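Local coordinates for protein transferrin (Manduca sexta, PDB 6WB6) that transports iron in the insect, binding a single ferric ion per molecule together with a carbonate anion, at residues L283-A297 against L312-P326. Numbering follows the deposited sequence.
Sequences LAKLAPLREKVKQLA and LGLSEKIHHVADNIP
The aliphatic arm of Arg-290 passes obliquely over one oxygen of Asp-323: OD1 is 3.2 Å from NE in a salt bridge and also lies close to CB, CG and CD of the arginine, so one carboxylate oxygen lies against the arm from CB to NE. The two planes are turned 44° apart, and CB of Asp-323 and CG of Leu-286 sit over opposite guanidinium faces, each off-centre toward the rim. With CG beside the backbone N (chi1 -70°) and a bend at chi3, the arm runs down to strand 320-326, where NH2 comes within 2.7 Å of Asn-324 O. The hydrogen bond of NH2 runs to Phe-75 O, and Asp-323 OD1 takes a bond from Gln-76 NE2, so both partners are tied to the adjacent strand. A leucine in place of Arg-290 would probably leave Asp-323 without its mate in charge and Phe-75 O without this donor.

Apolar packing flanks the ion pair. At one end Leu-286 CD2 meets Pro-326 CG at 3.7 Å. Toward the other, Val-321 splits its methyls: CG1, anti to the backbone N (chi1 -177°), lies 3.5 Å from Lys-294 CG, whereas CG2 packs 3.6 Å from Ala-297 CB. Leu-314 CD1 reaches the same alanine, and Leu-312 CD1 rests against Leu-296 CB.

This is helix-on-sheet packing in the transferrin-like fold: the helix runs nearly antiparallel to the strand, their axes 8.3 Å apart, and 320-327 forms an outermost strand of a four-stranded antiparallel sheet, beside 72-79, while strand 31-36 and Trp-307 of helix 306-311 also pack against the helix.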
loop_
_atom_site.group_PDB
_atom_site.type_symbol
_atom_site.label_atom_id
_atom_site.label_comp_id
_atom_site.label_asym_id
_atom_site.label_seq_id
_atom_site.Cartn_x
_atom_site.Cartn_y
_atom_site.Cartn_z
ATOM N N LEU A 283 13.266 2.865 32.231
ATOM C CA LEU A 283 12.707 2.830 33.570
ATOM C C LEU A 283 13.722 3.404 34.553
ATOM O O LEU A 283 14.915 3.514 34.261
ATOM C CB LEU A 283 12.324 1.402 33.950
ATOM C CG LEU A 283 10.915 0.977 33.538
ATOM C CD1 LEU A 283 10.649 1.331 32.100
ATOM C CD2 LEU A 283 10.738 -0.503 33.767
ATOM N N ALA A 284 13.229 3.801 35.714
ATOM C CA ALA A 284 14.042 4.501 36.702
ATOM C C ALA A 284 14.294 5.931 36.238
ATOM O O ALA A 284 14.103 6.878 37.009
ATOM C CB ALA A 284 15.359 3.763 36.965
ATOM N N LYS A 285 14.713 6.102 34.979
ATOM C CA LYS A 285 14.796 7.422 34.370
ATOM C C LYS A 285 13.448 7.853 33.784
ATOM O O LYS A 285 13.400 8.578 32.788
ATOM C CB LYS A 285 15.880 7.426 33.288
ATOM N N LEU A 286 12.343 7.438 34.391
ATOM C CA LEU A 286 11.064 7.434 33.696
ATOM C C LEU A 286 10.191 8.654 33.988
ATOM O O LEU A 286 9.570 9.189 33.069
ATOM C CB LEU A 286 10.312 6.152 34.051
ATOM C CG LEU A 286 9.024 5.806 33.302
ATOM C CD1 LEU A 286 9.090 6.178 31.836
ATOM C CD2 LEU A 286 8.769 4.312 33.452
ATOM N N ALA A 287 10.116 9.114 35.237
ATOM C CA ALA A 287 9.241 10.247 35.540
ATOM C C ALA A 287 9.617 11.517 34.781
ATOM O O ALA A 287 8.710 12.179 34.247
ATOM C CB ALA A 287 9.235 10.501 37.055
ATOM N N PRO A 288 10.888 11.919 34.688
ATOM C CA PRO A 288 11.183 13.205 34.020
ATOM C C PRO A 288 10.776 13.227 32.555
ATOM O O PRO A 288 10.269 14.242 32.057
ATOM C CB PRO A 288 12.698 13.360 34.183
ATOM C CG PRO A 288 13.132 12.273 35.128
ATOM C CD PRO A 288 12.107 11.191 35.070
ATOM N N LEU A 289 11.002 12.122 31.839
ATOM C CA LEU A 289 10.569 12.043 30.453
ATOM C C LEU A 289 9.057 12.196 30.332
ATOM O O LEU A 289 8.564 12.887 29.434
ATOM C CB LEU A 289 11.013 10.708 29.850
ATOM C CG LEU A 289 10.687 10.505 28.379
ATOM C CD1 LEU A 289 11.289 11.611 27.543
ATOM C CD2 LEU A 289 11.158 9.131 27.914
ATOM N N ARG A 290 8.304 11.520 31.199
ATOM C CA ARG A 290 6.846 11.531 31.079
ATOM C C ARG A 290 6.298 12.943 31.238
ATOM O O ARG A 290 5.319 13.334 30.579
ATOM C CB ARG A 290 6.233 10.617 32.131
ATOM C CG ARG A 290 6.468 9.123 31.913
ATOM C CD ARG A 290 6.119 8.324 33.176
ATOM N NE ARG A 290 5.490 7.041 32.876
ATOM C CZ ARG A 290 5.368 6.043 33.746
ATOM N NH1 ARG A 290 5.846 6.167 34.977
ATOM N NH2 ARG A 290 4.774 4.910 33.379
ATOM N N GLU A 291 6.932 13.715 32.115
ATOM C CA GLU A 291 6.576 15.109 32.328
ATOM C C GLU A 291 6.911 15.946 31.104
ATOM O O GLU A 291 6.173 16.876 30.755
ATOM C CB GLU A 291 7.312 15.586 33.591
ATOM C CG GLU A 291 7.389 17.091 33.881
ATOM C CD GLU A 291 8.756 17.472 34.530
ATOM O OE1 GLU A 291 9.808 16.917 34.111
ATOM O OE2 GLU A 291 8.783 18.300 35.459
ATOM N N LYS A 292 8.026 15.636 30.447
ATOM C CA LYS A 292 8.395 16.343 29.228
ATOM C C LYS A 292 7.397 16.087 28.101
ATOM O O LYS A 292 6.924 17.023 27.449
ATOM C CB LYS A 292 9.794 15.928 28.791
ATOM C CG LYS A 292 10.235 16.607 27.525
ATOM C CD LYS A 292 10.712 18.020 27.765
ATOM C CE LYS A 292 11.124 18.628 26.454
ATOM N NZ LYS A 292 11.487 20.036 26.573
ATOM N N VAL A 293 7.108 14.823 27.815
ATOM C CA VAL A 293 6.152 14.507 26.755
ATOM C C VAL A 293 4.787 15.122 27.060
ATOM O O VAL A 293 4.157 15.740 26.194
ATOM C CB VAL A 293 6.065 12.984 26.560
ATOM C CG1 VAL A 293 5.025 12.647 25.498
ATOM C CG2 VAL A 293 7.421 12.463 26.143
ATOM N N LYS A 294 4.311 14.966 28.298
ATOM C CA LYS A 294 3.038 15.580 28.676
ATOM C C LYS A 294 3.032 17.070 28.387
ATOM O O LYS A 294 2.016 17.625 27.955
ATOM C CB LYS A 294 2.740 15.314 30.160
ATOM C CG LYS A 294 2.319 13.885 30.482
ATOM C CD LYS A 294 2.089 13.635 31.985
ATOM C CE LYS A 294 1.149 14.680 32.649
ATOM N NZ LYS A 294 -0.213 14.796 32.039
ATOM N N GLN A 295 4.166 17.744 28.614
ATOM C CA GLN A 295 4.209 19.194 28.420
ATOM C C GLN A 295 4.195 19.563 26.945
ATOM O O GLN A 295 3.517 20.514 26.546
ATOM C CB GLN A 295 5.443 19.780 29.114
ATOM C CG GLN A 295 5.195 20.022 30.573
ATOM C CD GLN A 295 6.459 20.238 31.358
ATOM O OE1 GLN A 295 7.515 20.540 30.789
ATOM N NE2 GLN A 295 6.366 20.080 32.677
ATOM N N LEU A 296 4.948 18.826 26.123
ATOM C CA LEU A 296 4.900 19.029 24.683
ATOM C C LEU A 296 3.502 18.768 24.141
ATOM O O LEU A 296 3.029 19.489 23.249
ATOM C CB LEU A 296 5.918 18.107 23.985
ATOM C CG LEU A 296 7.395 18.410 24.253
ATOM C CD1 LEU A 296 8.319 17.249 23.803
ATOM C CD2 LEU A 296 7.751 19.698 23.533
ATOM N N ALA A 297 2.838 17.722 24.649
ATOM C CA ALA A 297 1.473 17.418 24.214
ATOM C C ALA A 297 0.545 18.579 24.517
ATOM O O ALA A 297 -0.230 19.016 23.658
ATOM C CB ALA A 297 0.961 16.149 24.897
ATOM N N LEU A 312 5.881 13.139 17.655
ATOM C CA LEU A 312 5.444 12.580 18.930
ATOM C C LEU A 312 4.384 11.502 18.776
ATOM O O LEU A 312 4.168 10.743 19.723
ATOM C CB LEU A 312 4.919 13.672 19.859
ATOM C CG LEU A 312 5.954 14.448 20.682
ATOM C CD1 LEU A 312 5.240 15.175 21.826
ATOM C CD2 LEU A 312 7.039 13.580 21.256
ATOM N N GLY A 313 3.774 11.369 17.602
ATOM C CA GLY A 313 2.739 10.370 17.434
ATOM C C GLY A 313 1.486 10.683 18.216
ATOM O O GLY A 313 0.836 9.763 18.712
ATOM N N LEU A 314 1.167 11.973 18.395
ATOM C CA LEU A 314 -0.117 12.395 18.932
ATOM C C LEU A 314 -1.060 12.658 17.765
ATOM O O LEU A 314 -0.680 12.540 16.602
ATOM C CB LEU A 314 0.015 13.659 19.769
ATOM C CG LEU A 314 1.066 13.632 20.862
ATOM C CD1 LEU A 314 1.465 15.044 21.189
ATOM C CD2 LEU A 314 0.533 12.907 22.069
ATOM N N SER A 315 -2.289 13.069 18.074
ATOM C CA SER A 315 -3.247 13.464 17.053
ATOM C C SER A 315 -4.154 14.530 17.654
ATOM O O SER A 315 -4.118 14.786 18.858
ATOM C CB SER A 315 -4.063 12.267 16.551
ATOM O OG SER A 315 -5.040 11.872 17.503
ATOM N N GLU A 316 -4.982 15.147 16.807
ATOM C CA GLU A 316 -5.941 16.126 17.318
ATOM C C GLU A 316 -6.880 15.485 18.331
ATOM O O GLU A 316 -7.110 16.035 19.414
ATOM C CB GLU A 316 -6.730 16.749 16.167
ATOM N N LYS A 317 -7.380 14.292 18.020
ATOM C CA LYS A 317 -8.341 13.606 18.873
ATOM C C LYS A 317 -7.685 12.893 20.045
ATOM O O LYS A 317 -8.345 12.692 21.074
ATOM C CB LYS A 317 -9.145 12.606 18.025
ATOM C CG LYS A 317 -10.206 13.266 17.136
ATOM C CD LYS A 317 -10.509 12.465 15.873
ATOM C CE LYS A 317 -11.692 11.518 16.051
ATOM N NZ LYS A 317 -12.950 12.029 15.403
ATOM N N ILE A 318 -6.405 12.533 19.921
ATOM C CA ILE A 318 -5.735 11.627 20.858
ATOM C C ILE A 318 -4.426 12.292 21.279
ATOM O O ILE A 318 -3.382 12.114 20.638
ATOM C CB ILE A 318 -5.480 10.249 20.242
ATOM C CG1 ILE A 318 -6.799 9.622 19.780
ATOM C CG2 ILE A 318 -4.804 9.341 21.232
ATOM C CD1 ILE A 318 -6.610 8.247 19.156
ATOM N N HIS A 319 -4.466 13.050 22.382
ATOM C CA HIS A 319 -3.233 13.612 22.920
ATOM C C HIS A 319 -3.271 13.810 24.427
ATOM O O HIS A 319 -2.499 14.626 24.937
ATOM C CB HIS A 319 -2.882 14.951 22.271
ATOM C CG HIS A 319 -3.914 16.014 22.475
ATOM N ND1 HIS A 319 -4.861 16.325 21.524
ATOM C CD2 HIS A 319 -4.135 16.849 23.516
ATOM C CE1 HIS A 319 -5.623 17.308 21.972
ATOM N NE2 HIS A 319 -5.203 17.644 23.178
ATOM N N HIS A 320 -4.117 13.084 25.148
ATOM C CA HIS A 320 -4.029 13.046 26.600
ATOM C C HIS A 320 -2.982 12.007 26.977
ATOM O O HIS A 320 -3.196 10.801 26.826
ATOM C CB HIS A 320 -5.370 12.718 27.246
ATOM C CG HIS A 320 -5.314 12.722 28.744
ATOM N ND1 HIS A 320 -5.544 13.857 29.492
ATOM C CD2 HIS A 320 -5.015 11.742 29.630
ATOM C CE1 HIS A 320 -5.395 13.573 30.775
ATOM N NE2 HIS A 320 -5.091 12.293 30.887
ATOM N N VAL A 321 -1.840 12.468 27.436
ATOM C CA VAL A 321 -0.767 11.564 27.822
ATOM C C VAL A 321 -1.086 11.042 29.215
ATOM O O VAL A 321 -1.295 11.823 30.144
ATOM C CB VAL A 321 0.582 12.288 27.772
ATOM C CG1 VAL A 321 1.743 11.352 28.104
ATOM C CG2 VAL A 321 0.754 12.890 26.395
ATOM N N ALA A 322 -1.185 9.723 29.345
ATOM C CA ALA A 322 -1.437 9.067 30.619
ATOM C C ALA A 322 -0.273 8.152 30.962
ATOM O O ALA A 322 0.139 7.330 30.131
ATOM C CB ALA A 322 -2.721 8.255 30.556
ATOM N N ASP A 323 0.257 8.284 32.180
ATOM C CA ASP A 323 1.288 7.355 32.638
ATOM C C ASP A 323 0.595 6.073 33.067
ATOM O O ASP A 323 -0.425 6.117 33.764
ATOM C CB ASP A 323 2.124 7.898 33.807
ATOM C CG ASP A 323 2.757 9.253 33.526
ATOM O OD1 ASP A 323 3.403 9.432 32.463
ATOM O OD2 ASP A 323 2.617 10.138 34.403
ATOM N N ASN A 324 1.141 4.942 32.651
ATOM C CA ASN A 324 0.601 3.647 33.008
ATOM C C ASN A 324 1.565 2.959 33.955
ATOM O O ASN A 324 2.642 3.463 34.269
ATOM C CB ASN A 324 0.352 2.793 31.761
ATOM C CG ASN A 324 1.438 2.966 30.717
ATOM O OD1 ASN A 324 1.816 4.091 30.400
ATOM N ND2 ASN A 324 1.944 1.855 30.177
ATOM N N ILE A 325 1.152 1.795 34.418
ATOM C CA ILE A 325 2.058 0.895 35.113
ATOM C C ILE A 325 2.892 0.283 33.991
ATOM O O ILE A 325 2.372 -0.536 33.221
ATOM C CB ILE A 325 1.286 -0.134 35.959
ATOM C CG1 ILE A 325 0.381 0.597 36.970
ATOM C CG2 ILE A 325 2.241 -1.054 36.688
ATOM C CD1 ILE A 325 -0.625 -0.291 37.680
ATOM N N PRO A 326 4.168 0.701 33.812
ATOM C CA PRO A 326 4.939 0.228 32.654
ATOM C C PRO A 326 4.704 -1.250 32.399
ATOM O O PRO A 326 4.605 -2.036 33.346
ATOM C CB PRO A 326 6.389 0.515 33.058
ATOM C CG PRO A 326 6.292 1.675 33.985
ATOM C CD PRO A 326 5.003 1.490 34.738
#